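Local coordinates for oxidoreductase, putative (Neosartorya fumigata, PDB 6SKX), which probably uses NADPH to reduce imines formed from carbonyl compounds and amines, acting as a fungal reductive aminase, at residues Leu21-Asn31 with Lys43-Ala51; Ala110-Met118 with Leu130-Phe140. All blocks are in the same frame, centred on the assembly; numbering follows the deposited sequence.

Contact 1. Residues Leu21-Asn31 with Lys43-Ala51; sequences LEEKYKVAVWN and KGATLSHTA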
ATOM      1  N   LEU A  21      -3.453 -28.283  19.814  1.00 45.61           N
ATOM      2  CA  LEU A  21      -3.142 -29.746  19.891  1.00 52.75           C
ATOM      3  C   LEU A  21      -1.614 -29.988  19.852  1.00 50.26           C
ATOM      4  O   LEU A  21      -1.171 -30.813  20.595  1.00 44.28           O
ATOM      5  CB  LEU A  21      -3.827 -30.480  18.730  1.00 47.74           C
ATOM      6  CG  LEU A  21      -5.331 -30.683  18.869  1.00 52.20           C
ATOM      7  CD1 LEU A  21      -5.951 -31.016  17.512  1.00 56.57           C
ATOM      8  CD2 LEU A  21      -5.636 -31.802  19.871  1.00 46.43           C
ATOM      9  N   GLU A  22      -0.834 -29.268  19.046  1.00 51.06           N
ATOM     10  CA  GLU A  22       0.657 -29.366  19.054  1.00 59.01           C
ATOM     11  C   GLU A  22       1.188 -29.019  20.457  1.00 56.21           C
ATOM     12  O   GLU A  22       2.201 -29.582  20.863  1.00 52.77           O
ATOM     13  CB  GLU A  22       1.363 -28.366  18.125  1.00 64.50           C
ATOM     14  CG  GLU A  22       1.053 -28.488  16.653  1.00 82.10           C
ATOM     15  CD  GLU A  22       1.202 -29.896  16.123  1.00 94.64           C
ATOM     16  OE1 GLU A  22       2.241 -30.520  16.449  1.00 83.33           O
ATOM     17  OE2 GLU A  22       0.261 -30.367  15.417  1.00 99.37           O
ATOM     18  N   GLU A  23       0.605 -28.013  21.109  1.00 50.26           N
ATOM     19  CA  GLU A  23       1.060 -27.498  22.427  1.00 50.63           C
ATOM     20  C   GLU A  23       0.448 -28.311  23.572  1.00 54.33           C
ATOM     21  O   GLU A  23       0.497 -27.815  24.694  1.00 53.33           O
ATOM     22  CB  GLU A  23       0.696 -26.019  22.538  1.00 56.95           C
ATOM     23  CG  GLU A  23       1.494 -25.121  21.607  1.00 62.01           C
ATOM     24  CD  GLU A  23       2.991 -25.221  21.859  1.00 68.48           C
ATOM     25  OE1 GLU A  23       3.376 -25.512  23.003  1.00 63.42           O
ATOM     26  OE2 GLU A  23       3.757 -25.083  20.892  1.00 83.85           O
ATOM     27  N   LYS A  24      -0.150 -29.471  23.266  1.00 55.53           N
ATOM     28  CA  LYS A  24      -0.553 -30.547  24.204  1.00 59.58           C
ATOM     29  C   LYS A  24      -1.770 -30.118  25.056  1.00 59.25           C
ATOM     30  O   LYS A  24      -1.917 -30.608  26.162  1.00 63.52           O
ATOM     31  CB  LYS A  24       0.697 -30.999  24.980  1.00 71.34           C
ATOM     32  CG  LYS A  24       1.564 -32.021  24.232  1.00 75.26           C
ATOM     33  CD  LYS A  24       3.047 -31.983  24.578  1.00 79.72           C
ATOM     34  N   TYR A  25      -2.672 -29.336  24.483  1.00 49.59           N
ATOM     35  CA  TYR A  25      -3.892 -28.947  25.223  1.00 50.51           C
ATOM     36  C   TYR A  25      -4.980 -29.985  24.952  1.00 50.06           C
ATOM     37  O   TYR A  25      -4.884 -30.706  23.975  1.00 49.36           O
ATOM     38  CB  TYR A  25      -4.398 -27.597  24.719  1.00 48.12           C
ATOM     39  CG  TYR A  25      -3.738 -26.387  25.323  1.00 49.21           C
ATOM     40  CD1 TYR A  25      -2.469 -26.004  24.950  1.00 46.85           C
ATOM     41  CD2 TYR A  25      -4.390 -25.619  26.263  1.00 51.77           C
ATOM     42  CE1 TYR A  25      -1.856 -24.901  25.512  1.00 52.50           C
ATOM     43  CE2 TYR A  25      -3.799 -24.506  26.826  1.00 48.78           C
ATOM     44  CZ  TYR A  25      -2.526 -24.148  26.452  1.00 50.40           C
ATOM     45  OH  TYR A  25      -1.939 -23.056  27.003  1.00 48.33           O
ATOM     46  N   LYS A  26      -5.960 -30.076  25.839  1.00 48.15           N
ATOM     47  CA  LYS A  26      -7.146 -30.928  25.596  1.00 50.00           C
ATOM     48  C   LYS A  26      -8.056 -30.040  24.741  1.00 46.35           C
ATOM     49  O   LYS A  26      -8.333 -28.945  25.175  1.00 46.14           O
ATOM     50  CB  LYS A  26      -7.722 -31.367  26.940  1.00 54.97           C
ATOM     51  CG  LYS A  26      -9.040 -32.115  26.886  1.00 65.62           C
ATOM     52  CD  LYS A  26      -9.650 -32.324  28.241  1.00 73.90           C
ATOM     53  CE  LYS A  26     -11.003 -32.989  28.173  1.00 79.25           C
ATOM     54  NZ  LYS A  26     -12.087 -31.996  28.036  1.00 82.81           N
ATOM     55  N   VAL A  27      -8.489 -30.505  23.574  1.00 43.66           N
ATOM     56  CA  VAL A  27      -9.164 -29.598  22.603  1.00 41.61           C
ATOM     57  C   VAL A  27     -10.468 -30.234  22.115  1.00 41.81           C
ATOM     58  O   VAL A  27     -10.440 -31.373  21.590  1.00 47.90           O
ATOM     59  CB  VAL A  27      -8.250 -29.255  21.413  1.00 44.26           C
ATOM     60  CG1 VAL A  27      -8.942 -28.301  20.459  1.00 49.11           C
ATOM     61  CG2 VAL A  27      -6.933 -28.664  21.843  1.00 40.88           C
ATOM     62  N   ALA A  28     -11.572 -29.521  22.320  1.00 43.45           N
ATOM     63  CA  ALA A  28     -12.913 -29.827  21.775  1.00 43.14           C
ATOM     64  C   ALA A  28     -13.119 -28.951  20.544  1.00 46.74           C
ATOM     65  O   ALA A  28     -12.681 -27.794  20.570  1.00 42.81           O
ATOM     66  CB  ALA A  28     -13.953 -29.532  22.819  1.00 46.54           C
ATOM     67  N   VAL A  29     -13.748 -29.477  19.501  1.00 47.09           N
ATOM     68  CA  VAL A  29     -14.004 -28.710  18.253  1.00 48.64           C
ATOM     69  C   VAL A  29     -15.467 -28.862  17.830  1.00 43.44           C
ATOM     70  O   VAL A  29     -15.994 -29.973  17.799  1.00 48.69           O
ATOM     71  CB  VAL A  29     -13.033 -29.157  17.135  1.00 49.83           C
ATOM     72  CG1 VAL A  29     -11.597 -28.961  17.575  1.00 47.01           C
ATOM     73  CG2 VAL A  29     -13.263 -30.596  16.689  1.00 45.50           C
ATOM     74  N   TRP A  30     -16.066 -27.758  17.441  1.00 48.00           N
ATOM     75  CA  TRP A  30     -17.391 -27.695  16.777  1.00 47.96           C
ATOM     76  C   TRP A  30     -17.159 -27.295  15.311  1.00 48.82           C
ATOM     77  O   TRP A  30     -16.569 -26.188  15.018  1.00 48.77           O
ATOM     78  CB  TRP A  30     -18.332 -26.744  17.543  1.00 49.02           C
ATOM     79  CG  TRP A  30     -19.746 -26.737  17.056  1.00 49.81           C
ATOM     80  CD1 TRP A  30     -20.791 -27.444  17.563  1.00 53.41           C
ATOM     81  CD2 TRP A  30     -20.270 -25.984  15.946  1.00 54.49           C
ATOM     82  NE1 TRP A  30     -21.928 -27.199  16.840  1.00 56.36           N
ATOM     83  CE2 TRP A  30     -21.643 -26.301  15.844  1.00 57.16           C
ATOM     84  CE3 TRP A  30     -19.727 -25.045  15.056  1.00 53.65           C
ATOM     85  CZ2 TRP A  30     -22.470 -25.737  14.869  1.00 56.14           C
ATOM     86  CZ3 TRP A  30     -20.536 -24.502  14.076  1.00 56.99           C
ATOM     87  CH2 TRP A  30     -21.893 -24.845  13.986  1.00 55.56           C
ATOM     88  N   ASN A  31     -17.598 -28.187  14.428  1.00 43.27           N
ATOM     89  CA  ASN A  31     -17.366 -28.215  12.966  1.00 49.67           C
ATOM     90  C   ASN A  31     -18.725 -28.069  12.263  1.00 53.09           C
ATOM     91  O   ASN A  31     -19.517 -28.987  12.399  1.00 46.05           O
ATOM     92  CB  ASN A  31     -16.642 -29.511  12.581  1.00 50.74           C
ATOM     93  CG  ASN A  31     -16.288 -29.636  11.109  1.00 52.81           C
ATOM     94  OD1 ASN A  31     -16.752 -28.853  10.273  1.00 52.34           O
ATOM     95  ND2 ASN A  31     -15.522 -30.671  10.779  1.00 48.82           N
ATOM     96  N   LYS A  43      -5.188 -35.967  15.219  1.00 47.17           N
ATOM     97  CA  LYS A  43      -4.258 -35.186  16.083  1.00 50.88           C
ATOM     98  C   LYS A  43      -4.785 -35.139  17.531  1.00 47.58           C
ATOM     99  O   LYS A  43      -4.125 -34.501  18.335  1.00 48.45           O
ATOM    100  CB  LYS A  43      -4.117 -33.755  15.565  1.00 60.75           C
ATOM    101  CG  LYS A  43      -3.310 -33.588  14.285  1.00 75.58           C
ATOM    102  CD  LYS A  43      -2.490 -32.289  14.217  1.00 81.20           C
ATOM    103  CE  LYS A  43      -1.203 -32.480  13.432  1.00 91.00           C
ATOM    104  NZ  LYS A  43      -1.067 -31.526  12.305  1.00 89.25           N
ATOM    105  N   GLY A  44      -5.978 -35.694  17.810  1.00 42.88           N
ATOM    106  CA  GLY A  44      -6.530 -35.861  19.171  1.00 51.01           C
ATOM    107  C   GLY A  44      -7.706 -34.950  19.530  1.00 47.81           C
ATOM    108  O   GLY A  44      -8.094 -34.945  20.716  1.00 42.34           O
ATOM    109  N   ALA A  45      -8.265 -34.170  18.603  1.00 49.08           N
ATOM    110  CA  ALA A  45      -9.450 -33.324  18.904  1.00 46.43           C
ATOM    111  C   ALA A  45     -10.674 -34.218  19.145  1.00 49.45           C
ATOM    112  O   ALA A  45     -10.752 -35.286  18.520  1.00 47.95           O
ATOM    113  CB  ALA A  45      -9.724 -32.361  17.786  1.00 49.80           C
ATOM    114  N   THR A  46     -11.613 -33.759  19.979  1.00 45.74           N
ATOM    115  CA  THR A  46     -12.903 -34.438  20.286  1.00 51.12           C
ATOM    116  C   THR A  46     -14.065 -33.639  19.669  1.00 47.40           C
ATOM    117  O   THR A  46     -14.163 -32.428  19.921  1.00 49.47           O
ATOM    118  CB  THR A  46     -13.028 -34.590  21.812  1.00 53.98           C
ATOM    119  OG1 THR A  46     -11.930 -35.387  22.234  1.00 51.40           O
ATOM    120  CG2 THR A  46     -14.294 -35.283  22.264  1.00 53.56           C
ATOM    121  N   LEU A  47     -14.918 -34.271  18.874  1.00 48.43           N
ATOM    122  CA  LEU A  47     -16.011 -33.569  18.146  1.00 50.28           C
ATOM    123  C   LEU A  47     -17.144 -33.211  19.109  1.00 48.38           C
ATOM    124  O   LEU A  47     -17.665 -34.114  19.726  1.00 51.30           O
ATOM    125  CB  LEU A  47     -16.536 -34.472  17.024  1.00 48.67           C
ATOM    126  CG  LEU A  47     -17.489 -33.825  16.011  1.00 48.82           C
ATOM    127  CD1 LEU A  47     -16.926 -32.542  15.419  1.00 47.96           C
ATOM    128  CD2 LEU A  47     -17.817 -34.804  14.900  1.00 51.16           C
ATOM    129  N   SER A  48     -17.546 -31.942  19.152  1.00 48.80           N
ATOM    130  CA  SER A  48     -18.747 -31.441  19.873  1.00 51.07           C
ATOM    131  C   SER A  48     -19.977 -31.636  18.967  1.00 50.73           C
ATOM    132  O   SER A  48     -20.123 -30.874  17.999  1.00 51.26           O
ATOM    133  CB  SER A  48     -18.565 -29.971  20.270  1.00 45.91           C
ATOM    134  OG  SER A  48     -17.382 -29.773  21.022  1.00 46.23           O
ATOM    135  N   HIS A  49     -20.823 -32.623  19.269  1.00 51.19           N
ATOM    136  CA  HIS A  49     -22.026 -32.999  18.479  1.00 56.34           C
ATOM    137  C   HIS A  49     -23.089 -31.903  18.543  1.00 55.60           C
ATOM    138  O   HIS A  49     -23.827 -31.842  17.584  1.00 56.23           O
ATOM    139  CB  HIS A  49     -22.605 -34.354  18.913  1.00 54.93           C
ATOM    140  CG  HIS A  49     -21.677 -35.490  18.622  1.00 61.18           C
ATOM    141  ND1 HIS A  49     -22.085 -36.795  18.628  1.00 63.29           N
ATOM    142  CD2 HIS A  49     -20.341 -35.517  18.384  1.00 65.26           C
ATOM    143  CE1 HIS A  49     -21.054 -37.577  18.351  1.00 71.63           C
ATOM    144  NE2 HIS A  49     -19.970 -36.819  18.198  1.00 58.84           N
ATOM    145  N   THR A  50     -23.154 -31.085  19.608  1.00 48.87           N
ATOM    146  CA  THR A  50     -24.062 -29.907  19.682  1.00 51.26           C
ATOM    147  C   THR A  50     -23.279 -28.710  20.204  1.00 47.28           C
ATOM    148  O   THR A  50     -22.203 -28.934  20.777  1.00 49.32           O
ATOM    149  CB  THR A  50     -25.269 -30.146  20.601  1.00 54.00           C
ATOM    150  OG1 THR A  50     -24.758 -30.348  21.926  1.00 51.10           O
ATOM    151  CG2 THR A  50     -26.129 -31.309  20.142  1.00 51.03           C
ATOM    152  N   ALA A  51     -23.837 -27.506  20.056  1.00 47.50           N
ATOM    153  CA  ALA A  51     -23.280 -26.277  20.663  1.00 53.57           C
ATOM    154  C   ALA A  51     -23.247 -26.367  22.198  1.00 58.36           C
ATOM    155  O   ALA A  51     -22.239 -25.911  22.787  1.00 56.55           O
ATOM    156  CB  ALA A  51     -24.008 -25.068  20.163  1.00 53.33           C
TER
HETATM  157  O   HOH W   1      -7.951 -33.247  22.808  1.00 42.86           O
HETATM  158  O   HOH W   2     -10.434 -33.782  23.980  1.00 51.77           O
HETATM  159  O   HOH W   3     -25.246 -27.734  17.001  1.00 37.93           O
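Leu21, in the last turn of helix 11-22, reaches across to the chain at Lys43-Ala45 with both of its methyl groups. CD1 meets the methylene Lys43 CB at 3.8 Å and lies against the methyl of Ala45, while CD2 rests on the backbone at Lys43 O and Ala45 N. A forked aliphatic end suits this place because one methyl can meet side chains while the other lies on the backbone. Ala45, small and buried, also takes Val29 from the neighbouring strand: Val29 CG1 lies 3.9 Å from Ala45 CB. With CG1 anti to its own carbonyl carbon (chi1 -58°), Val29 sends CG2 over Thr46 O and towards Leu47 CD1, and its beta branching suits the extended chain. On the solvent side a long salt bridge joins Glu22 OE2 to Lys43 NZ at 3.6 Å; the bent lysine chain brings CE nearer to OE2 than NZ.

The backbones pair in parallel. Thr46 N donates to Val27 O (3.1 Å), Val29 N to Thr46 O (3.0 Å), and Ser48 N to Val29 O (2.8 Å), the last almost straight at 178°. Before the pairing starts, a water bridges Val27 N and Gly44 O. Beyond it, Trp30 holds its indole anti to the backbone N (chi1 -173°), bringing CD1 to 3.5 Å from Ser48 O, with Thr50 O at the ring edge; the ring also meets Phe7. Asn31, an NADP(+)-binding residue, follows directly and accepts from Ser33 N. Strand 46-47 thus closes one margin of the parallel part of the sheet in a Rossmann-type dinucleotide-binding fold.

Contact 2. Residues Ala110-Met118 with Leu130-Phe140; sequences ARYVHGGIM and LVLYSGSPDAF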
ATOM      1  N   ALA A 110     -21.470 -14.767  31.595  1.00 57.76           N
ATOM      2  CA  ALA A 110     -20.154 -15.002  30.929  1.00 63.26           C
ATOM      3  C   ALA A 110     -19.296 -13.725  30.993  1.00 58.99           C
ATOM      4  O   ALA A 110     -19.851 -12.644  31.287  1.00 64.46           O
ATOM      5  CB  ALA A 110     -20.367 -15.471  29.499  1.00 59.10           C
ATOM      6  N   ARG A 111     -17.980 -13.858  30.798  1.00 63.71           N
ATOM      7  CA  ARG A 111     -17.034 -12.734  30.533  1.00 53.11           C
ATOM      8  C   ARG A 111     -16.651 -12.765  29.041  1.00 53.47           C
ATOM      9  O   ARG A 111     -16.648 -13.874  28.449  1.00 49.17           O
ATOM     10  CB  ARG A 111     -15.815 -12.880  31.433  1.00 54.41           C
ATOM     11  CG  ARG A 111     -16.084 -12.591  32.905  1.00 56.36           C
ATOM     12  CD  ARG A 111     -14.860 -12.813  33.809  1.00 60.10           C
ATOM     13  NE  ARG A 111     -14.096 -14.007  33.458  1.00 58.10           N
ATOM     14  CZ  ARG A 111     -12.945 -14.385  33.991  1.00 57.76           C
ATOM     15  NH1 ARG A 111     -12.338 -13.664  34.912  1.00 56.00           N
ATOM     16  NH2 ARG A 111     -12.384 -15.500  33.574  1.00 61.08           N
ATOM     17  N   TYR A 112     -16.358 -11.605  28.433  1.00 53.68           N
ATOM     18  CA  TYR A 112     -16.212 -11.460  26.958  1.00 52.56           C
ATOM     19  C   TYR A 112     -14.986 -10.636  26.577  1.00 47.00           C
ATOM     20  O   TYR A 112     -14.785  -9.514  27.078  1.00 57.96           O
ATOM     21  CB  TYR A 112     -17.457 -10.793  26.373  1.00 57.59           C
ATOM     22  CG  TYR A 112     -17.544 -10.803  24.871  1.00 56.25           C
ATOM     23  CD1 TYR A 112     -16.966  -9.801  24.107  1.00 56.76           C
ATOM     24  CD2 TYR A 112     -18.254 -11.787  24.207  1.00 56.83           C
ATOM     25  CE1 TYR A 112     -17.093  -9.781  22.722  1.00 51.37           C
ATOM     26  CE2 TYR A 112     -18.403 -11.770  22.825  1.00 53.00           C
ATOM     27  CZ  TYR A 112     -17.821 -10.760  22.076  1.00 51.72           C
ATOM     28  OH  TYR A 112     -17.925 -10.760  20.701  1.00 50.22           O
ATOM     29  N   VAL A 113     -14.159 -11.195  25.698  1.00 52.10           N
ATOM     30  CA  VAL A 113     -13.138 -10.405  24.970  1.00 54.43           C
ATOM     31  C   VAL A 113     -13.265 -10.716  23.491  1.00 53.02           C
ATOM     32  O   VAL A 113     -13.497 -11.879  23.155  1.00 55.94           O
ATOM     33  CB  VAL A 113     -11.706 -10.534  25.530  1.00 60.41           C
ATOM     34  CG1 VAL A 113     -11.603 -11.359  26.793  1.00 54.07           C
ATOM     35  CG2 VAL A 113     -10.683 -10.918  24.500  1.00 59.73           C
ATOM     36  N   HIS A 114     -13.179  -9.670  22.671  1.00 56.35           N
ATOM     37  CA  HIS A 114     -13.172  -9.756  21.188  1.00 55.98           C
ATOM     38  C   HIS A 114     -11.721  -9.729  20.700  1.00 53.34           C
ATOM     39  O   HIS A 114     -10.862  -9.078  21.384  1.00 55.58           O
ATOM     40  CB  HIS A 114     -14.037  -8.644  20.564  1.00 50.19           C
ATOM     41  CG  HIS A 114     -14.664  -9.105  19.292  1.00 49.01           C
ATOM     42  ND1 HIS A 114     -13.947  -9.188  18.109  1.00 51.84           N
ATOM     43  CD2 HIS A 114     -15.877  -9.615  19.022  1.00 44.16           C
ATOM     44  CE1 HIS A 114     -14.719  -9.679  17.165  1.00 49.56           C
ATOM     45  NE2 HIS A 114     -15.901  -9.957  17.694  1.00 48.91           N
ATOM     46  N   GLY A 115     -11.435 -10.417  19.588  1.00 53.64           N
ATOM     47  CA  GLY A 115     -10.108 -10.362  18.938  1.00 48.50           C
ATOM     48  C   GLY A 115     -10.202 -10.137  17.431  1.00 55.46           C
ATOM     49  O   GLY A 115     -11.213 -10.562  16.811  1.00 57.04           O
ATOM     50  N   GLY A 116      -9.194  -9.439  16.886  1.00 53.95           N
ATOM     51  CA  GLY A 116      -8.859  -9.348  15.452  1.00 49.86           C
ATOM     52  C   GLY A 116      -7.559 -10.096  15.166  1.00 50.73           C
ATOM     53  O   GLY A 116      -6.462  -9.673  15.686  1.00 45.36           O
ATOM     54  N   ILE A 117      -7.653 -11.169  14.370  1.00 49.35           N
ATOM     55  CA  ILE A 117      -6.494 -12.021  13.995  1.00 51.47           C
ATOM     56  C   ILE A 117      -5.764 -11.347  12.843  1.00 44.77           C
ATOM     57  O   ILE A 117      -6.316 -11.320  11.732  1.00 47.45           O
ATOM     58  CB  ILE A 117      -6.917 -13.444  13.591  1.00 53.94           C
ATOM     59  CG1 ILE A 117      -7.635 -14.168  14.733  1.00 50.78           C
ATOM     60  CG2 ILE A 117      -5.687 -14.196  13.112  1.00 51.91           C
ATOM     61  CD1 ILE A 117      -8.319 -15.435  14.305  1.00 51.77           C
ATOM     62  N   MET A 118      -4.563 -10.847  13.081  1.00 45.64           N
ATOM     63  CA  MET A 118      -3.804 -10.125  12.021  1.00 52.28           C
ATOM     64  C   MET A 118      -2.783 -11.121  11.453  1.00 50.31           C
ATOM     65  O   MET A 118      -1.620 -11.124  11.880  1.00 50.87           O
ATOM     66  CB  MET A 118      -3.185  -8.826  12.571  1.00 52.18           C
ATOM     67  CG  MET A 118      -4.225  -7.949  13.349  1.00 54.18           C
ATOM     68  SD  MET A 118      -5.673  -7.436  12.372  1.00 54.21           S
ATOM     69  CE  MET A 118      -6.793  -8.814  12.472  1.00 70.58           C
ATOM     70  N   LEU A 130      -0.096 -11.726  14.895  1.00 54.55           N
ATOM     71  CA  LEU A 130      -0.538 -10.784  15.954  1.00 55.78           C
ATOM     72  C   LEU A 130      -2.060 -10.908  16.118  1.00 51.68           C
ATOM     73  O   LEU A 130      -2.777 -10.921  15.076  1.00 49.85           O
ATOM     74  CB  LEU A 130      -0.126  -9.366  15.523  1.00 58.73           C
ATOM     75  CG  LEU A 130      -0.011  -8.340  16.648  1.00 64.92           C
ATOM     76  CD1 LEU A 130       0.993  -7.247  16.304  1.00 70.12           C
ATOM     77  CD2 LEU A 130      -1.355  -7.727  16.955  1.00 69.24           C
ATOM     78  N   VAL A 131      -2.551 -10.934  17.361  1.00 45.89           N
ATOM     79  CA  VAL A 131      -4.013 -10.793  17.630  1.00 45.52           C
ATOM     80  C   VAL A 131      -4.264  -9.575  18.520  1.00 44.55           C
ATOM     81  O   VAL A 131      -3.580  -9.447  19.553  1.00 52.13           O
ATOM     82  CB  VAL A 131      -4.589 -12.079  18.231  1.00 48.34           C
ATOM     83  CG1 VAL A 131      -6.104 -11.989  18.352  1.00 50.40           C
ATOM     84  CG2 VAL A 131      -4.192 -13.292  17.407  1.00 45.07           C
ATOM     85  N   LEU A 132      -5.194  -8.698  18.126  1.00 47.97           N
ATOM     86  CA  LEU A 132      -5.630  -7.540  18.952  1.00 48.44           C
ATOM     87  C   LEU A 132      -6.821  -7.995  19.795  1.00 50.56           C
ATOM     88  O   LEU A 132      -7.669  -8.711  19.238  1.00 46.37           O
ATOM     89  CB  LEU A 132      -6.051  -6.387  18.039  1.00 58.45           C
ATOM     90  CG  LEU A 132      -5.045  -6.003  16.955  1.00 58.32           C
ATOM     91  CD1 LEU A 132      -5.695  -5.101  15.922  1.00 59.38           C
ATOM     92  CD2 LEU A 132      -3.830  -5.342  17.560  1.00 61.17           C
ATOM     93  N   TYR A 133      -6.854  -7.618  21.078  1.00 47.29           N
ATOM     94  CA  TYR A 133      -7.926  -8.008  22.032  1.00 47.85           C
ATOM     95  C   TYR A 133      -8.461  -6.798  22.800  1.00 53.41           C
ATOM     96  O   TYR A 133      -7.691  -5.846  23.160  1.00 51.24           O
ATOM     97  CB  TYR A 133      -7.384  -9.011  23.050  1.00 48.72           C
ATOM     98  CG  TYR A 133      -6.893 -10.321  22.492  1.00 49.75           C
ATOM     99  CD1 TYR A 133      -7.787 -11.358  22.249  1.00 47.73           C
ATOM    100  CD2 TYR A 133      -5.528 -10.561  22.317  1.00 44.66           C
ATOM    101  CE1 TYR A 133      -7.339 -12.582  21.763  1.00 50.62           C
ATOM    102  CE2 TYR A 133      -5.069 -11.793  21.874  1.00 46.44           C
ATOM    103  CZ  TYR A 133      -5.974 -12.803  21.597  1.00 50.15           C
ATOM    104  OH  TYR A 133      -5.543 -14.007  21.126  1.00 48.78           O
ATOM    105  N   SER A 134      -9.748  -6.837  23.116  1.00 54.86           N
ATOM    106  CA  SER A 134     -10.392  -5.776  23.933  1.00 57.73           C
ATOM    107  C   SER A 134     -11.652  -6.331  24.606  1.00 54.36           C
ATOM    108  O   SER A 134     -12.269  -7.296  24.036  1.00 48.52           O
ATOM    109  CB  SER A 134     -10.665  -4.519  23.098  1.00 52.81           C
ATOM    110  OG  SER A 134     -11.822  -4.667  22.295  1.00 48.43           O
ATOM    111  N   GLY A 135     -11.985  -5.777  25.782  1.00 55.04           N
ATOM    112  CA  GLY A 135     -13.166  -6.155  26.597  1.00 49.77           C
ATOM    113  C   GLY A 135     -12.729  -6.536  27.997  1.00 56.01           C
ATOM    114  O   GLY A 135     -11.849  -5.820  28.559  1.00 49.96           O
ATOM    115  N   SER A 136     -13.223  -7.660  28.535  1.00 51.40           N
ATOM    116  CA  SER A 136     -12.983  -8.018  29.958  1.00 52.20           C
ATOM    117  C   SER A 136     -11.485  -8.150  30.229  1.00 50.65           C
ATOM    118  O   SER A 136     -10.838  -9.044  29.714  1.00 56.73           O
ATOM    119  CB  SER A 136     -13.705  -9.261  30.372  1.00 58.38           C
ATOM    120  OG  SER A 136     -13.108  -9.765  31.560  1.00 59.66           O
ATOM    121  N   PRO A 137     -10.890  -7.289  31.076  1.00 52.17           N
ATOM    122  CA  PRO A 137      -9.470  -7.389  31.400  1.00 49.27           C
ATOM    123  C   PRO A 137      -9.064  -8.545  32.328  1.00 55.28           C
ATOM    124  O   PRO A 137      -7.985  -9.092  32.132  1.00 54.77           O
ATOM    125  CB  PRO A 137      -9.104  -6.041  32.071  1.00 51.21           C
ATOM    126  CG  PRO A 137     -10.430  -5.398  32.456  1.00 54.40           C
ATOM    127  CD  PRO A 137     -11.542  -6.123  31.705  1.00 55.79           C
ATOM    128  N   ASP A 138      -9.918  -8.936  33.267  1.00 56.24           N
ATOM    129  CA  ASP A 138      -9.675 -10.116  34.147  1.00 55.75           C
ATOM    130  C   ASP A 138      -9.623 -11.356  33.245  1.00 52.30           C
ATOM    131  O   ASP A 138      -8.694 -12.194  33.437  1.00 49.05           O
ATOM    132  CB  ASP A 138     -10.747 -10.271  35.244  1.00 55.28           C
ATOM    133  CG  ASP A 138     -10.704  -9.215  36.348  1.00 64.57           C
ATOM    134  OD1 ASP A 138      -9.777  -8.380  36.327  1.00 61.86           O
ATOM    135  OD2 ASP A 138     -11.596  -9.240  37.238  1.00 72.03           O
ATOM    136  N   ALA A 139     -10.574 -11.463  32.305  1.00 44.92           N
ATOM    137  CA  ALA A 139     -10.692 -12.582  31.330  1.00 50.79           C
ATOM    138  C   ALA A 139      -9.429 -12.659  30.452  1.00 52.33           C
ATOM    139  O   ALA A 139      -8.782 -13.718  30.409  1.00 49.93           O
ATOM    140  CB  ALA A 139     -11.921 -12.416  30.478  1.00 47.53           C
ATOM    141  N   PHE A 140      -9.038 -11.553  29.831  1.00 48.09           N
ATOM    142  CA  PHE A 140      -7.788 -11.500  29.043  1.00 52.94           C
ATOM    143  C   PHE A 140      -6.619 -11.931  29.939  1.00 53.92           C
ATOM    144  O   PHE A 140      -5.838 -12.768  29.505  1.00 54.98           O
ATOM    145  CB  PHE A 140      -7.550 -10.127  28.407  1.00 47.25           C
ATOM    146  CG  PHE A 140      -6.222 -10.104  27.709  1.00 50.63           C
ATOM    147  CD1 PHE A 140      -6.061 -10.757  26.496  1.00 50.56           C
ATOM    148  CD2 PHE A 140      -5.112  -9.532  28.314  1.00 51.98           C
ATOM    149  CE1 PHE A 140      -4.825 -10.791  25.866  1.00 51.03           C
ATOM    150  CE2 PHE A 140      -3.873  -9.588  27.692  1.00 54.48           C
ATOM    151  CZ  PHE A 140      -3.733 -10.218  26.474  1.00 51.47           C
TER
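Val113 holds an almost eclipsed chi1 of -5°, which places CG1 towards the helix and CG2 towards Tyr133: CG1 lies 3.8 Å from Ala139 CB and also near Ser136 O, whereas CG2 meets Tyr133 CD1 at 3.7 Å. Arg111 turns CG anti to its carbonyl carbon and bends at chi3 (-41°), laying its guanidinium against the first turn of helix 137-147. One face of that group has Ala139 CA over its centre, 3.9 Å above the plane. A small alanine lets the flat cation lie this close to the helix. Arg111 NH2 is hydrogen-bonded to Thr86 OG1 of strand 86-89, and Asp138, whose carboxylate is not in contact with the guanidinium, may add a weak long-range attraction.

Strands 111-118 and 130-135 form an antiparallel beta hairpin with a long connection. Through strand 111-118 the hairpin is joined to strand 86-89 of the Rossmann-type sheet, to which 111-118 runs parallel and 130-135 antiparallel. His114 with Ser134 and Gly116 with Leu132 are hydrogen-bonded pairs, each tied by two backbone bonds. Met118 N adds a 2.7 Å bond to Leu130 O; the return bond is weak. Gly115 fits between Val131 and Tyr133, where a CB would be tight against both; its CA lies 3.0 Å from Leu132 O. Val131 CG1 sits over one face of the Tyr133 ring, towards its rim. On the other side of the hairpin, Met118 CG meets Leu132 CD1 at about a right angle, and this pair packs on Trp204 and Leu200 of the second subunit. Gly135, whose backbone angles call for glycine, turns the chain so that Ser136 N bonds Tyr112 O at 2.8 Å, while Ser136 OG caps the helix by accepting from Ala139 N.

How the contacts relate
Contact 1 and contact 2 belong to one mixed sheet, with strands 3-7, 60-63 and 86-89 lying between strand 26-30 and strand 111-118. Their centres are about 21 Å apart and their nearest atoms about 11 Å, so they do not touch. Both segments of contact 1 precede those of contact 2 in the sequence. Contact 1 borders the NADP(+) site, which is empty in this chain: it supplies Asn31, whose side chain lies about 4 Å from that of cofactor-binding Leu9. Contact 2 probably lies beside the same site, since the Ile117 side chain comes about 3 Å from that of cofactor-binding Met12. Contact 2 alone reaches the second subunit.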